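Local coordinates for carboxynorspermidine decarboxylase (Campylobacter jejuni subsp. jejuni 81116, PDB 3N29), which catalyses the pyridoxal-phosphate-dependent decarboxylation of carboxynorspermidine, probably yielding the polyamine norspermidine, at residues K71-L76 and L92-C97; K231-G237 and V264-P270; L54-E59 and I87-Y91; L76-F81 and I376-V381. All blocks are in the same frame, centred on the assembly; numbering follows the deposited sequence.

Contact 1. Residues K71-L76 and L92-C97; sequences KVLLAL and LKGCTC. With PLP (pyridoxal-5'-phosphate), chain C.
Lys-71 lays its CB against CG of Lys-93 (4.0 Å), after which the two ammonium ends part, that of Lys-71 turning to Glu-113 and Tyr-267. Val-72 O then receives the N-H of Lys-93 at 2.8 Å. On the same residue CG1, swung opposite the backbone N (chi1 -176°), touches Leu-92 CD2 at 3.9 Å. Leu-73 crosses Thr-96 at about a right angle, with Leu-73 CD1 3.4 Å from Thr-96 OG1, a hydroxyl that is hydrogen-bonded to Glu-269, and its CD2 rests on the bare backbone of Gly-94. Leu-74 works through both peptide atoms: Leu-74 N donates to Gly-94 O (3.0 Å), and Leu-74 O accepts from Thr-96 N (2.8 Å). Ala-75 CB, on the same sheet face as Thr-96, meets C5A of the cofactor at 3.3 Å. Leu-76 N donates to Thr-96 O, and its CD1 touches both Cys-95 CB and Cys-97 SG. These are the first two strands of the (βα)8 barrel, a parallel beta-alpha-beta crossover through helix 85-91, whose Met-85 packs on Leu-74, Leu-76 and Cys-95. Strands 265-268 and 113-118 flank the pair.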
# COMPACT_ATOMS: atom_id res chain seq x y z
N LYS A 71 1.45 -31.01 10.35
CA LYS A 71 0.95 -29.98 11.27
C LYS A 71 0.71 -28.68 10.46
O LYS A 71 1.60 -28.24 9.74
CB LYS A 71 1.97 -29.75 12.35
CG LYS A 71 2.05 -30.88 13.40
CD LYS A 71 3.20 -30.71 14.34
CE LYS A 71 2.96 -29.78 15.47
NZ LYS A 71 4.14 -29.35 16.34
N VAL A 72 -0.50 -28.12 10.53
CA VAL A 72 -0.84 -26.98 9.66
C VAL A 72 -0.74 -25.69 10.46
O VAL A 72 -1.24 -25.57 11.62
CB VAL A 72 -2.20 -27.20 8.97
CG1 VAL A 72 -2.58 -26.08 7.96
CG2 VAL A 72 -2.22 -28.47 8.31
N LEU A 73 -0.08 -24.69 9.88
CA LEU A 73 0.10 -23.38 10.48
C LEU A 73 -0.56 -22.28 9.63
O LEU A 73 -0.67 -22.44 8.42
CB LEU A 73 1.59 -23.02 10.62
CG LEU A 73 2.52 -24.07 11.30
CD1 LEU A 73 4.00 -23.78 11.08
CD2 LEU A 73 2.28 -24.13 12.78
N LEU A 74 -1.01 -21.21 10.29
CA LEU A 74 -1.54 -20.04 9.57
C LEU A 74 -0.31 -19.17 9.25
O LEU A 74 0.36 -18.69 10.16
CB LEU A 74 -2.49 -19.24 10.45
CG LEU A 74 -2.83 -17.75 10.04
CD1 LEU A 74 -3.44 -17.81 8.67
CD2 LEU A 74 -3.72 -17.07 11.17
N ALA A 75 -0.08 -18.90 7.97
CA ALA A 75 0.92 -17.87 7.58
C ALA A 75 0.30 -16.45 7.69
O ALA A 75 -0.56 -16.10 6.92
CB ALA A 75 1.37 -18.11 6.08
N LEU A 76 0.70 -15.69 8.71
CA LEU A 76 0.10 -14.37 9.04
C LEU A 76 0.27 -13.28 7.92
O LEU A 76 -0.53 -12.33 7.91
CB LEU A 76 0.70 -13.81 10.33
CG LEU A 76 0.13 -14.53 11.62
CD1 LEU A 76 1.01 -14.13 12.82
CD2 LEU A 76 -1.33 -14.18 11.92
N LEU A 92 -5.88 -25.12 13.81
CA LEU A 92 -4.51 -25.18 13.31
C LEU A 92 -3.54 -25.24 14.50
O LEU A 92 -3.94 -25.03 15.63
CB LEU A 92 -4.25 -23.94 12.43
CG LEU A 92 -5.15 -23.73 11.25
CD1 LEU A 92 -4.49 -22.58 10.33
CD2 LEU A 92 -5.33 -25.01 10.51
N LYS A 93 -2.29 -25.54 14.26
CA LYS A 93 -1.35 -25.70 15.35
C LYS A 93 -0.62 -24.47 15.75
O LYS A 93 0.12 -24.47 16.75
CB LYS A 93 -0.28 -26.67 14.90
CG LYS A 93 -0.85 -28.05 14.57
CD LYS A 93 -1.40 -28.69 15.82
CE LYS A 93 -1.84 -30.11 15.56
NZ LYS A 93 -2.47 -30.73 16.82
N GLY A 94 -0.65 -23.44 14.92
CA GLY A 94 0.09 -22.27 15.31
C GLY A 94 0.19 -21.35 14.11
O GLY A 94 -0.66 -21.46 13.21
N CYS A 95 1.15 -20.41 14.18
CA CYS A 95 1.35 -19.38 13.12
C CYS A 95 2.78 -19.39 12.60
O CYS A 95 3.76 -19.65 13.35
CB CYS A 95 1.17 -18.02 13.71
SG CYS A 95 -0.51 -17.70 14.19
N THR A 96 2.90 -19.11 11.31
CA THR A 96 4.17 -18.79 10.72
C THR A 96 4.28 -17.28 10.58
O THR A 96 3.35 -16.58 10.11
CB THR A 96 4.32 -19.41 9.35
OG1 THR A 96 4.51 -20.80 9.54
CG2 THR A 96 5.62 -18.88 8.67
N CYS A 97 5.45 -16.79 10.99
CA CYS A 97 5.72 -15.39 11.21
C CYS A 97 6.99 -14.96 10.52
O CYS A 97 7.98 -15.69 10.45
CB CYS A 97 5.89 -15.16 12.71
SG CYS A 97 4.50 -15.81 13.64
N1 PLP C . 5.35 -19.29 4.09
C2 PLP C . 6.20 -18.34 3.60
C2A PLP C . 7.67 -18.41 3.91
C3 PLP C . 5.65 -17.28 2.82
O3 PLP C . 6.49 -16.28 2.32
C4 PLP C . 4.26 -17.21 2.57
C4A PLP C . 3.69 -16.04 1.78
C5 PLP C . 3.42 -18.23 3.04
C6 PLP C . 4.01 -19.26 3.81
C5A PLP C . 1.94 -18.23 2.79
O4P PLP C . 1.64 -18.13 1.42
P PLP C . 0.16 -18.20 0.87
O1P PLP C . -0.62 -17.14 1.61
O2P PLP C . -0.40 -19.60 1.21
O3P PLP C . 0.21 -18.06 -0.58

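Contact 2. Residues K231-G237 and V264-P270. With PLP (pyridoxal-5'-phosphate), chain C.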
# COMPACT_ATOMS: atom_id res chain seq x y z
N LYS A 231 14.59 -33.50 11.82
CA LYS A 231 13.44 -33.83 12.59
C LYS A 231 12.09 -33.42 11.91
O LYS A 231 11.04 -34.08 12.09
CB LYS A 231 13.58 -33.15 13.96
CG LYS A 231 14.87 -33.60 14.73
CD LYS A 231 14.68 -33.56 16.26
CE LYS A 231 15.67 -34.47 17.01
NZ LYS A 231 15.67 -34.18 18.49
N TRP A 232 12.15 -32.34 11.13
CA TRP A 232 11.00 -31.80 10.41
C TRP A 232 11.38 -31.14 9.10
O TRP A 232 12.52 -30.72 8.89
CB TRP A 232 10.26 -30.76 11.25
CG TRP A 232 11.13 -29.69 11.88
CD1 TRP A 232 11.70 -29.72 13.11
CD2 TRP A 232 11.42 -28.39 11.33
NE1 TRP A 232 12.34 -28.53 13.37
CE2 TRP A 232 12.18 -27.70 12.28
CE3 TRP A 232 11.07 -27.75 10.14
CZ2 TRP A 232 12.64 -26.44 12.07
CZ3 TRP A 232 11.55 -26.49 9.89
CH2 TRP A 232 12.32 -25.82 10.87
N VAL A 233 10.37 -31.06 8.23
CA VAL A 233 10.43 -30.34 7.00
C VAL A 233 9.15 -29.51 6.86
O VAL A 233 8.06 -30.00 7.16
CB VAL A 233 10.60 -31.34 5.84
CG1 VAL A 233 10.55 -30.62 4.46
CG2 VAL A 233 11.95 -32.03 5.93
N ASN A 234 9.27 -28.27 6.40
CA ASN A 234 8.17 -27.33 6.23
C ASN A 234 8.02 -27.03 4.73
O ASN A 234 8.98 -26.56 4.09
CB ASN A 234 8.53 -26.08 7.02
CG ASN A 234 7.37 -25.09 7.14
OD1 ASN A 234 6.67 -24.83 6.17
ND2 ASN A 234 7.20 -24.53 8.30
N PHE A 235 6.86 -27.35 4.17
CA PHE A 235 6.63 -27.27 2.71
C PHE A 235 6.05 -25.88 2.34
O PHE A 235 5.53 -25.68 1.23
CB PHE A 235 5.53 -28.24 2.32
CG PHE A 235 5.91 -29.70 2.40
CD1 PHE A 235 7.19 -30.10 2.75
CD2 PHE A 235 4.97 -30.64 2.02
CE1 PHE A 235 7.51 -31.44 2.79
CE2 PHE A 235 5.30 -32.00 2.04
CZ PHE A 235 6.58 -32.37 2.42
N GLY A 236 6.09 -24.99 3.28
CA GLY A 236 5.67 -23.59 3.05
C GLY A 236 4.20 -23.44 2.67
O GLY A 236 3.34 -24.27 3.05
N GLY A 237 3.89 -22.34 1.99
CA GLY A 237 2.52 -22.03 1.71
C GLY A 237 2.28 -22.09 0.22
O GLY A 237 3.05 -22.71 -0.52
N VAL A 264 10.22 -37.73 9.29
CA VAL A 264 10.17 -36.34 9.62
C VAL A 264 8.69 -35.88 9.86
O VAL A 264 7.74 -36.46 9.34
CB VAL A 264 10.82 -35.42 8.52
CG1 VAL A 264 12.31 -35.61 8.46
CG2 VAL A 264 10.16 -35.61 7.14
N GLN A 265 8.54 -34.89 10.70
CA GLN A 265 7.26 -34.25 10.93
C GLN A 265 7.19 -33.17 9.79
O GLN A 265 8.10 -32.37 9.62
CB GLN A 265 7.29 -33.58 12.29
CG GLN A 265 6.09 -32.63 12.63
CD GLN A 265 4.82 -33.39 12.52
OE1 GLN A 265 4.02 -33.21 11.60
NE2 GLN A 265 4.64 -34.28 13.44
N VAL A 266 6.11 -33.18 9.03
CA VAL A 266 5.92 -32.22 7.95
C VAL A 266 5.05 -31.10 8.50
O VAL A 266 4.12 -31.35 9.26
CB VAL A 266 5.16 -32.86 6.75
CG1 VAL A 266 4.80 -31.80 5.76
CG2 VAL A 266 6.04 -33.94 6.04
N TYR A 267 5.37 -29.88 8.11
CA TYR A 267 4.59 -28.68 8.40
C TYR A 267 4.10 -28.06 7.12
O TYR A 267 4.81 -28.07 6.08
CB TYR A 267 5.44 -27.65 9.16
CG TYR A 267 5.73 -28.07 10.55
CD1 TYR A 267 4.93 -27.62 11.60
CD2 TYR A 267 6.79 -28.93 10.84
CE1 TYR A 267 5.17 -27.98 12.88
CE2 TYR A 267 7.02 -29.34 12.15
CZ TYR A 267 6.20 -28.86 13.15
OH TYR A 267 6.38 -29.21 14.46
N LEU A 268 2.87 -27.53 7.14
CA LEU A 268 2.35 -26.74 6.00
C LEU A 268 1.98 -25.37 6.53
O LEU A 268 1.55 -25.26 7.68
CB LEU A 268 1.14 -27.38 5.35
CG LEU A 268 1.16 -28.79 4.76
CD1 LEU A 268 -0.22 -29.25 4.43
CD2 LEU A 268 2.01 -28.88 3.50
N GLU A 269 2.09 -24.32 5.71
CA GLU A 269 1.87 -23.02 6.26
C GLU A 269 1.13 -22.16 5.25
O GLU A 269 1.64 -21.10 4.78
CB GLU A 269 3.15 -22.42 6.85
CG GLU A 269 4.31 -22.49 5.99
CD GLU A 269 5.62 -21.83 6.54
OE1 GLU A 269 6.26 -21.21 5.70
OE2 GLU A 269 5.94 -21.86 7.77
N PRO A 270 -0.12 -22.55 4.99
CA PRO A 270 -0.98 -21.73 4.18
C PRO A 270 -1.37 -20.40 4.84
O PRO A 270 -1.56 -20.32 6.06
CB PRO A 270 -2.20 -22.59 4.08
CG PRO A 270 -2.28 -23.30 5.32
CD PRO A 270 -0.87 -23.70 5.53
N1 PLP C . 5.35 -19.29 4.09
C2 PLP C . 6.20 -18.34 3.60
C2A PLP C . 7.67 -18.41 3.91
C3 PLP C . 5.65 -17.28 2.82
O3 PLP C . 6.49 -16.28 2.32
C4 PLP C . 4.26 -17.21 2.57
C4A PLP C . 3.69 -16.04 1.78
C5 PLP C . 3.42 -18.23 3.04
C6 PLP C . 4.01 -19.26 3.81
C5A PLP C . 1.94 -18.23 2.79
O4P PLP C . 1.64 -18.13 1.42
P PLP C . 0.16 -18.20 0.87
O1P PLP C . -0.62 -17.14 1.61
O2P PLP C . -0.40 -19.60 1.21
O3P PLP C . 0.21 -18.06 -0.58
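Phe-235 and Val-266 form the apolar centre: Val-266 CG1 sits over the middle of the phenyl face, 3.7 Å from the centroid of the Phe-235 ring, a CH-pi contact. Beside it Leu-268 CD2 approaches Phe-235 CD2 at 3.7 Å, and Val-233 CG2 meets Val-264 CG2 at 4.2 Å farther along. On the other face of the sheet Tyr-267 turns its edge toward the five-membered ring of Trp-232, an offset edge-to-face pair with planes 80° apart. The indole is carried off from its partner strand because CG is lodged between backbone N and carbonyl carbon (chi1 49°), which leaves CB to touch Tyr-267 and lets NE1 bond to Ser-155. A parallel ladder between these layers ends beyond the strands proper, where Glu-269 N donates to Gly-236 O (2.9 Å).

Polar contacts take over at the C-terminal ends. Asn-234 works in two directions: its OD1 accepts from Gly-236 N at 3.0 Å, an Asx turn, while its ND2 donates to Glu-269 OE2 at 3.0 Å in a bent bond, coming from above the carboxylate plane (68° out of it). Thr-96 also bonds OE2, and His-200 bonds OE1. Glu-269 OE1 lies 2.7 Å from N1 of the cofactor, as in ornithine decarboxylase and its relatives. The Asn-234 ND2 bond is consistent with a second-shell residue that helps place the acid. The pair is the seventh and eighth strands of the barrel, linked by helix 248-262, whose Phe-258 packs on Val-233 and Val-264; strand 198-200 borders one side and strand 71-75 the other.

Contact 3. Residues L54-E59 and I87-Y91; sequences LRKNCE and IVGEY
Two helices of the outer layer of the (βα)8 barrel, one before and one after strand 71-75, run side by side here with their segment axes 19° apart, joined by Arg-55 and Cys-58 on one and Tyr-91 and Glu-90 on the other. The arginine chain is fully stretched from CG to NE (chi2 -179°), which brings the guanidinium across the gap to grip the carboxylate end-on: Arg-55 NH1 donates to Glu-90 OE1 at 3.0 Å, and Arg-55 NH2 to Glu-90 OE2 at 3.1 Å. Both oxygens lie near the guanidinium plane, yet the two flat groups are turned 52° against each other. A further bond runs from Arg-55 NH1 to Tyr-91 OH (2.8 Å), again in the plane, while Ile-87 CG2 sits over the centre of one guanidinium face.

Deeper between the helices the contact becomes apolar. Cys-58 CB lies over the Tyr-91 ring, 3.6 Å from its centroid, and Cys-58 SG stands obliquely to the same ring at a longer range. Leu-54 CD2 touches Val-88 CG2 (3.9 Å) as well as Ile-87, which extends the packing along the helices. At the outer edge a water molecule bridges Glu-59 OE2 and Tyr-91 OH, 2.6 Å from each atom.

Arg-55 NE is taken up by Glu-51 of its own helix, so all three guanidinium nitrogens have acceptors, which should hold the group against rotation. The two carboxylates, of Glu-90 and Glu-51, probably balance its charge at this partly buried site, and the tyrosine hydroxyl is held between arginine and water.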
# COMPACT_ATOMS: atom_id res chain seq x y z
N LEU A 54 -15.07 -19.22 7.36
CA LEU A 54 -13.75 -19.43 7.91
C LEU A 54 -13.68 -20.84 8.53
O LEU A 54 -12.69 -21.60 8.33
CB LEU A 54 -13.45 -18.44 9.01
CG LEU A 54 -12.13 -18.54 9.79
CD1 LEU A 54 -10.93 -18.52 8.79
CD2 LEU A 54 -11.90 -17.52 10.88
N ARG A 55 -14.71 -21.16 9.28
CA ARG A 55 -14.71 -22.50 9.93
C ARG A 55 -14.69 -23.66 8.94
O ARG A 55 -14.04 -24.65 9.24
CB ARG A 55 -15.85 -22.64 10.97
CG ARG A 55 -15.62 -21.92 12.25
CD ARG A 55 -16.79 -22.12 13.27
NE ARG A 55 -16.58 -21.40 14.50
CZ ARG A 55 -15.80 -21.85 15.48
NH1 ARG A 55 -15.17 -23.02 15.34
NH2 ARG A 55 -15.68 -21.16 16.58
N LYS A 56 -15.40 -23.55 7.83
CA LYS A 56 -15.39 -24.53 6.75
C LYS A 56 -13.99 -24.71 6.18
O LYS A 56 -13.53 -25.83 5.96
CB LYS A 56 -16.36 -24.15 5.62
CG LYS A 56 -17.81 -24.58 5.98
CD LYS A 56 -18.87 -24.30 4.91
CE LYS A 56 -19.84 -25.52 4.72
NZ LYS A 56 -20.27 -26.24 5.99
N ASN A 57 -13.29 -23.60 5.88
CA ASN A 57 -11.89 -23.71 5.48
C ASN A 57 -10.97 -24.39 6.52
O ASN A 57 -10.16 -25.22 6.18
CB ASN A 57 -11.27 -22.30 5.17
CG ASN A 57 -11.87 -21.63 3.94
OD1 ASN A 57 -12.70 -22.17 3.28
ND2 ASN A 57 -11.42 -20.41 3.65
N CYS A 58 -11.10 -24.01 7.76
CA CYS A 58 -10.31 -24.56 8.80
C CYS A 58 -10.61 -26.03 9.08
O CYS A 58 -9.65 -26.79 9.34
CB CYS A 58 -10.43 -23.76 10.06
SG CYS A 58 -9.61 -22.06 9.90
N GLU A 59 -11.86 -26.41 8.99
CA GLU A 59 -12.26 -27.84 9.12
C GLU A 59 -11.46 -28.67 8.13
O GLU A 59 -10.86 -29.69 8.48
CB GLU A 59 -13.74 -28.06 8.81
CG GLU A 59 -14.65 -27.69 9.93
CD GLU A 59 -16.18 -27.69 9.54
OE1 GLU A 59 -16.57 -28.18 8.47
OE2 GLU A 59 -16.99 -27.20 10.35
N ILE A 87 -10.53 -18.53 16.80
CA ILE A 87 -11.26 -19.49 16.00
C ILE A 87 -10.29 -20.34 15.18
O ILE A 87 -10.31 -21.58 15.19
CB ILE A 87 -12.25 -18.82 15.05
CG1 ILE A 87 -13.42 -18.25 15.84
CG2 ILE A 87 -12.79 -19.80 14.01
CD1 ILE A 87 -14.17 -17.20 15.04
N VAL A 88 -9.39 -19.66 14.50
CA VAL A 88 -8.39 -20.42 13.71
C VAL A 88 -7.59 -21.40 14.64
O VAL A 88 -7.27 -22.55 14.30
CB VAL A 88 -7.49 -19.50 12.94
CG1 VAL A 88 -6.34 -20.35 12.31
CG2 VAL A 88 -8.29 -18.74 11.82
N GLY A 89 -7.24 -20.93 15.83
CA GLY A 89 -6.50 -21.84 16.76
C GLY A 89 -7.20 -23.11 17.26
O GLY A 89 -6.58 -23.99 17.87
N GLU A 90 -8.49 -23.19 17.01
CA GLU A 90 -9.27 -24.38 17.35
C GLU A 90 -8.89 -25.46 16.41
O GLU A 90 -9.03 -26.67 16.71
CB GLU A 90 -10.77 -24.10 17.17
CG GLU A 90 -11.34 -23.18 18.20
CD GLU A 90 -12.83 -23.04 18.06
OE1 GLU A 90 -13.51 -24.03 17.63
OE2 GLU A 90 -13.33 -21.96 18.37
N TYR A 91 -8.43 -25.05 15.25
CA TYR A 91 -8.15 -25.97 14.20
C TYR A 91 -6.69 -26.17 13.84
O TYR A 91 -6.31 -27.27 13.57
CB TYR A 91 -8.91 -25.56 12.96
CG TYR A 91 -10.38 -25.39 13.07
CD1 TYR A 91 -11.25 -26.43 12.74
CD2 TYR A 91 -10.94 -24.16 13.41
CE1 TYR A 91 -12.62 -26.26 12.83
CE2 TYR A 91 -12.29 -24.00 13.51
CZ TYR A 91 -13.13 -25.02 13.21
OH TYR A 91 -14.47 -24.87 13.29
O HOH W 1 -15.93 -26.98 12.70

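Contact 4. Residues L76-F81 and I376-V381. With PLP (pyridoxal-5'-phosphate), chain C; NSD (N-(3-aminopropyl)propane-1,3-diamine), chain D.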
# COMPACT_ATOMS: atom_id res chain seq x y z
N LEU A 76 0.70 -15.69 8.71
CA LEU A 76 0.10 -14.37 9.04
C LEU A 76 0.27 -13.28 7.92
O LEU A 76 -0.53 -12.33 7.91
CB LEU A 76 0.70 -13.81 10.33
CG LEU A 76 0.13 -14.53 11.62
CD1 LEU A 76 1.01 -14.13 12.82
CD2 LEU A 76 -1.33 -14.18 11.92
N LYS A 77 1.23 -13.47 7.03
CA LYS A 77 1.45 -12.58 5.90
C LYS A 77 0.17 -12.23 5.19
O LYS A 77 -0.11 -11.13 4.93
CB LYS A 77 2.42 -13.20 4.85
CG LYS A 77 2.89 -12.04 3.81
CD LYS A 77 3.89 -12.52 2.73
CE LYS A 77 3.76 -14.01 2.76
NZ LYS A 77 4.60 -14.82 1.63
N GLY A 78 -0.63 -13.22 4.88
CA GLY A 78 -1.84 -12.96 4.11
C GLY A 78 -3.12 -12.79 4.92
O GLY A 78 -4.08 -12.17 4.45
N PHE A 79 -3.19 -13.38 6.09
CA PHE A 79 -4.42 -13.40 6.86
C PHE A 79 -4.07 -13.30 8.33
O PHE A 79 -3.40 -14.19 8.85
CB PHE A 79 -5.20 -14.70 6.60
CG PHE A 79 -6.50 -14.82 7.32
CD1 PHE A 79 -7.65 -14.29 6.78
CD2 PHE A 79 -6.59 -15.46 8.55
CE1 PHE A 79 -8.87 -14.46 7.44
CE2 PHE A 79 -7.83 -15.57 9.24
CZ PHE A 79 -8.95 -15.07 8.67
N ALA A 80 -4.47 -12.18 8.96
CA ALA A 80 -4.10 -11.95 10.34
C ALA A 80 -5.29 -11.37 11.08
O ALA A 80 -5.12 -10.51 11.93
CB ALA A 80 -2.89 -11.02 10.39
N PHE A 81 -6.50 -11.79 10.73
CA PHE A 81 -7.73 -11.08 11.23
C PHE A 81 -7.85 -11.30 12.75
O PHE A 81 -8.12 -12.39 13.19
CB PHE A 81 -8.94 -11.63 10.52
CG PHE A 81 -10.18 -10.77 10.60
CD1 PHE A 81 -10.47 -9.86 9.62
CD2 PHE A 81 -11.07 -10.91 11.65
CE1 PHE A 81 -11.65 -9.09 9.68
CE2 PHE A 81 -12.21 -10.16 11.70
CZ PHE A 81 -12.48 -9.24 10.71
N ILE A 376 -10.75 -10.60 2.28
CA ILE A 376 -10.17 -10.68 3.61
C ILE A 376 -8.69 -11.03 3.58
O ILE A 376 -7.99 -10.64 4.49
CB ILE A 376 -10.94 -11.65 4.60
CG1 ILE A 376 -12.43 -11.36 4.55
CG2 ILE A 376 -10.38 -11.47 6.01
CD1 ILE A 376 -12.87 -9.96 5.09
N HIS A 377 -8.21 -11.74 2.55
CA HIS A 377 -6.76 -12.17 2.51
C HIS A 377 -6.00 -11.21 1.61
O HIS A 377 -6.58 -10.71 0.64
CB HIS A 377 -6.67 -13.61 2.02
CG HIS A 377 -7.12 -13.83 0.60
ND1 HIS A 377 -8.40 -14.17 0.25
CD2 HIS A 377 -6.42 -13.80 -0.56
CE1 HIS A 377 -8.48 -14.33 -1.06
NE2 HIS A 377 -7.29 -14.06 -1.58
N TYR A 378 -4.78 -10.81 2.01
CA TYR A 378 -3.90 -9.89 1.23
C TYR A 378 -4.61 -8.58 0.93
O TYR A 378 -4.49 -8.01 -0.17
CB TYR A 378 -3.38 -10.59 -0.07
CG TYR A 378 -2.43 -11.72 0.28
CD1 TYR A 378 -1.07 -11.45 0.55
CD2 TYR A 378 -2.84 -13.03 0.36
CE1 TYR A 378 -0.21 -12.40 0.85
CE2 TYR A 378 -1.97 -14.04 0.72
CZ TYR A 378 -0.64 -13.71 0.97
OH TYR A 378 0.24 -14.68 1.28
N THR A 379 -5.40 -8.12 1.91
CA THR A 379 -6.08 -6.85 1.78
C THR A 379 -5.77 -5.99 3.01
O THR A 379 -4.94 -5.08 3.01
CB THR A 379 -7.64 -7.01 1.68
OG1 THR A 379 -8.10 -7.99 2.67
CG2 THR A 379 -8.01 -7.44 0.24
N ILE A 380 -6.49 -6.31 4.08
CA ILE A 380 -6.35 -5.63 5.38
C ILE A 380 -4.89 -5.50 5.78
O ILE A 380 -4.43 -4.41 6.17
CB ILE A 380 -7.14 -6.37 6.47
CG1 ILE A 380 -8.63 -6.44 6.09
CG2 ILE A 380 -6.98 -5.68 7.83
CD1 ILE A 380 -9.38 -7.58 6.82
N VAL A 381 -4.15 -6.61 5.67
CA VAL A 381 -2.74 -6.66 6.07
C VAL A 381 -1.86 -5.69 5.30
O VAL A 381 -0.71 -5.47 5.73
CB VAL A 381 -2.16 -8.10 5.88
CG1 VAL A 381 -2.89 -9.10 6.87
CG2 VAL A 381 -2.27 -8.60 4.41
N1 PLP C . 5.35 -19.29 4.09
C2 PLP C . 6.20 -18.34 3.60
C2A PLP C . 7.67 -18.41 3.91
C3 PLP C . 5.65 -17.28 2.82
O3 PLP C . 6.49 -16.28 2.32
C4 PLP C . 4.26 -17.21 2.57
C4A PLP C . 3.69 -16.04 1.78
C5 PLP C . 3.42 -18.23 3.04
C6 PLP C . 4.01 -19.26 3.81
C5A PLP C . 1.94 -18.23 2.79
O4P PLP C . 1.64 -18.13 1.42
P PLP C . 0.16 -18.20 0.87
O1P PLP C . -0.62 -17.14 1.61
O2P PLP C . -0.40 -19.60 1.21
O3P PLP C . 0.21 -18.06 -0.58
C1 NSD D . -0.09 -15.19 -1.82
N1 NSD D . -0.99 -16.20 -2.29
C2 NSD D . 1.08 -14.98 -2.72
N2 NSD D . 2.27 -13.10 -1.86
C3 NSD D . 2.24 -14.35 -2.03
N3 NSD D . -0.34 -9.58 -1.74
C4 NSD D . 1.39 -12.26 -2.23
C5 NSD D . 1.67 -10.83 -1.86
C6 NSD D . 0.76 -9.89 -2.60
O HOH W 2 -5.64 -9.40 4.77
O HOH W 3 -6.54 -10.50 7.60
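Gly-78 and Tyr-378 meet where the loop after the first strand of the (βα)8 barrel faces a loop of the beta domain, in the two-domain fold of the ornithine-decarboxylase-like PLP enzymes. Hydrogen bonding begins with Tyr-378 N, which donates to a lone pair of Gly-78 O in the carbonyl plane (2.9 Å). A water molecule reinforces the join, donating to Gly-78 O and Ile-376 O and accepting from the N-H groups of Thr-379 and Val-381.

Ring contacts come next. Gly-78 CA lies over the centre of one face of the Tyr-378 ring, 3.5 Å from its centroid, with no side chain to hold the phenol off. Norspermidine runs past the rim on the other side, its N3 approaching Tyr-378 CD1 to 3.0 Å.

Apolar packing secures the flank. CG of Phe-79 is set opposite the backbone N (chi1 -179°), and the side chain lies alongside Ile-376, with Phe-79 CE1 3.6 Å from Ile-376 CG2. That methyl also reaches Phe-81 CD1, and Ile-380 CD1 comes in at the edge of the same ring. Val-381 sets CG2 against Lys-77 O (3.4 Å) and CG1 on Ala-80 CB. Nearby, Ala-80 packs on Tyr-414 of the second subunit.

The cofactor is held from both loops: Lys-77 NZ is covalently bound to PLP C4A (1.5 Å), and Tyr-378 OH donates to PLP O1P at 2.6 Å.

In the fold
From the N terminus, contact 3 opens first on helix 51-68, followed by the opening segments of contact 1 and contact 4 on strand 71-75 and the loop beyond it. Contact 3 closes at 87-91 and contact 1 at 92-97, so 3 crosses both 1 and 4; 1 and 4 also cross, sharing Leu-76, and Phe-79 of contact 4 packs on Leu-54 and Val-88 of contact 3. Contact 2 opens and closes later, within the long excursion that contact 4 ends at 376-381. Contacts 1 and 2 meet where strands 71-75 and 265-268 close the barrel; contact 3 ties its outer helices, and contact 4 joins barrel to beta domain. Contacts 1, 2 and 4 reach the cofactor.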